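Long-range contact in alanine glyoxylate transaminase (Thermococcus litoralis, PDB 2ZC0), which probably transfers the amino group of alanine to glyoxylate with the help of pyridoxal 5'-phosphate, working as a homodimeric aminotransferase: residues N186-T191 / E327-I332. Sequence-based numbering, arbitrary orientation.
Sequences NPMGVT and EFTKPI. With PMP (4'-deoxy-4'-aminopyridoxal-5'-phosphate), chain F.
T329 reaches across to the main chain of M188, its hydroxyl OG1 donating a 3.0 Å hydrogen bond to M188 O. The hydroxyl meets the carbonyl oxygen fairly close to its C=O direction (157°), lifted somewhat out of the carbonyl plane. With chi1 at 64°, OG1 sits between the backbone N and carbonyl carbon of T329, while the methyl CG2 turns to V190 CG1, 4.1 Å away. OG1 also accepts from M338 N, in strand 336-340, so the hydroxyl is held by two bonds. A valine here would probably leave M188 O without its donor and M338 N without this acceptor, and the side-chain hydrogen bond between the two loops would be lost. Next along, P331 packs against the backbone of G189, a residue at positive phi (73°), its CB closely approaching G189 O at 3.1 Å. In this PLP-dependent aminotransferase of fold type I, the contact ties the cofactor-side loop after strand 175-180 of the large mixed sheet to the loop between helix 295-322 and strand 336-340. At the other end, T191 and I332 make oblique van der Waals packing: the extended end of I332 lies against both branches of T191, with CD1 3.3 Å from T191 OG1 and CG1 3.7 Å from T191 CG2. P187, preceded by a cis peptide, follows N186, whose OD1 is hydrogen-bonded to R379 NH1 and whose ND2 donates a 2.8 Å hydrogen bond to O3 of PMP.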
# COMPACT_ATOMS: atom_id res chain seq x y z
N ASN A 186 -28.15 -11.08 -3.51
CA ASN A 186 -28.49 -9.67 -3.67
C ASN A 186 -27.49 -9.39 -4.80
O ASN A 186 -26.30 -9.66 -4.65
CB ASN A 186 -28.11 -8.88 -2.42
CG ASN A 186 -28.40 -7.38 -2.54
OD1 ASN A 186 -28.53 -6.85 -3.64
ND2 ASN A 186 -28.48 -6.70 -1.41
N PRO A 187 -27.95 -8.85 -5.95
CA PRO A 187 -29.30 -8.45 -6.34
C PRO A 187 -30.12 -9.46 -7.15
O PRO A 187 -31.34 -9.32 -7.25
CB PRO A 187 -29.03 -7.20 -7.16
CG PRO A 187 -27.83 -7.64 -7.96
CD PRO A 187 -26.97 -8.41 -6.96
N MET A 188 -29.47 -10.46 -7.73
CA MET A 188 -30.16 -11.43 -8.56
C MET A 188 -31.25 -12.26 -7.90
O MET A 188 -32.22 -12.66 -8.55
CB MET A 188 -29.16 -12.36 -9.24
CG MET A 188 -28.37 -11.69 -10.37
SD MET A 188 -29.39 -11.16 -11.79
CE MET A 188 -28.87 -12.34 -13.00
N GLY A 189 -31.11 -12.52 -6.60
CA GLY A 189 -32.11 -13.28 -5.88
C GLY A 189 -32.12 -14.76 -6.20
O GLY A 189 -33.04 -15.48 -5.81
N VAL A 190 -31.10 -15.23 -6.92
CA VAL A 190 -30.98 -16.63 -7.29
C VAL A 190 -30.12 -17.36 -6.27
O VAL A 190 -29.32 -16.73 -5.57
CB VAL A 190 -30.33 -16.77 -8.68
CG1 VAL A 190 -31.15 -16.02 -9.72
CG2 VAL A 190 -28.91 -16.22 -8.64
N THR A 191 -30.27 -18.68 -6.18
CA THR A 191 -29.49 -19.46 -5.23
C THR A 191 -28.75 -20.61 -5.89
O THR A 191 -29.32 -21.38 -6.66
CB THR A 191 -30.34 -20.07 -4.10
OG1 THR A 191 -30.89 -21.31 -4.54
CG2 THR A 191 -31.45 -19.14 -3.71
N GLU A 327 -38.45 -10.49 -18.89
CA GLU A 327 -37.75 -11.54 -18.16
C GLU A 327 -37.33 -11.02 -16.78
O GLU A 327 -36.87 -9.88 -16.62
CB GLU A 327 -36.54 -12.08 -18.98
CG GLU A 327 -36.53 -13.62 -19.30
CD GLU A 327 -37.42 -14.03 -20.50
OE1 GLU A 327 -37.57 -13.20 -21.42
OE2 GLU A 327 -37.94 -15.20 -20.52
N PHE A 328 -37.54 -11.85 -15.77
CA PHE A 328 -37.18 -11.51 -14.40
C PHE A 328 -37.01 -12.78 -13.58
O PHE A 328 -37.64 -13.80 -13.83
CB PHE A 328 -38.24 -10.59 -13.79
CG PHE A 328 -39.65 -11.06 -13.98
CD1 PHE A 328 -40.23 -11.96 -13.08
CD2 PHE A 328 -40.42 -10.57 -15.03
CE1 PHE A 328 -41.55 -12.37 -13.24
CE2 PHE A 328 -41.74 -10.97 -15.20
CZ PHE A 328 -42.31 -11.87 -14.30
N THR A 329 -36.12 -12.70 -12.60
CA THR A 329 -35.81 -13.83 -11.75
C THR A 329 -36.96 -14.28 -10.85
O THR A 329 -37.81 -13.48 -10.46
CB THR A 329 -34.56 -13.54 -10.86
OG1 THR A 329 -34.85 -12.47 -9.95
CG2 THR A 329 -33.37 -13.15 -11.73
N LYS A 330 -36.97 -15.58 -10.55
CA LYS A 330 -37.98 -16.18 -9.68
C LYS A 330 -37.22 -16.75 -8.50
O LYS A 330 -36.80 -17.91 -8.52
CB LYS A 330 -38.70 -17.31 -10.41
CG LYS A 330 -39.20 -16.98 -11.80
CD LYS A 330 -40.28 -15.93 -11.78
CE LYS A 330 -41.03 -15.91 -13.11
NZ LYS A 330 -40.12 -15.67 -14.27
N PRO A 331 -37.01 -15.94 -7.45
CA PRO A 331 -36.29 -16.38 -6.26
C PRO A 331 -37.01 -17.41 -5.39
O PRO A 331 -38.23 -17.35 -5.24
CB PRO A 331 -36.06 -15.06 -5.51
CG PRO A 331 -37.29 -14.28 -5.85
CD PRO A 331 -37.42 -14.53 -7.34
N ILE A 332 -36.26 -18.35 -4.84
CA ILE A 332 -36.82 -19.37 -3.95
C ILE A 332 -36.41 -18.92 -2.55
O ILE A 332 -36.78 -19.52 -1.54
CB ILE A 332 -36.22 -20.78 -4.22
CG1 ILE A 332 -34.72 -20.79 -3.93
CG2 ILE A 332 -36.50 -21.19 -5.66
CD1 ILE A 332 -34.02 -22.12 -4.20
N1 PMP F . -24.50 -9.31 2.52
C2 PMP F . -25.47 -9.13 1.60
C2A PMP F . -25.43 -10.03 0.36
C3 PMP F . -26.50 -8.16 1.79
O3 PMP F . -27.48 -8.01 0.82
C4 PMP F . -26.48 -7.35 2.98
C4A PMP F . -27.59 -6.30 3.17
N4A PMP F . -27.09 -4.93 3.24
C5 PMP F . -25.34 -7.59 3.99
C6 PMP F . -24.37 -8.59 3.70
C5A PMP F . -25.20 -6.80 5.30
O4P PMP F . -26.07 -7.04 5.95
P PMP F . -25.95 -6.26 7.43
O1P PMP F . -25.68 -7.33 8.97
O2P PMP F . -27.63 -5.39 7.66
O3P PMP F . -24.65 -4.99 7.46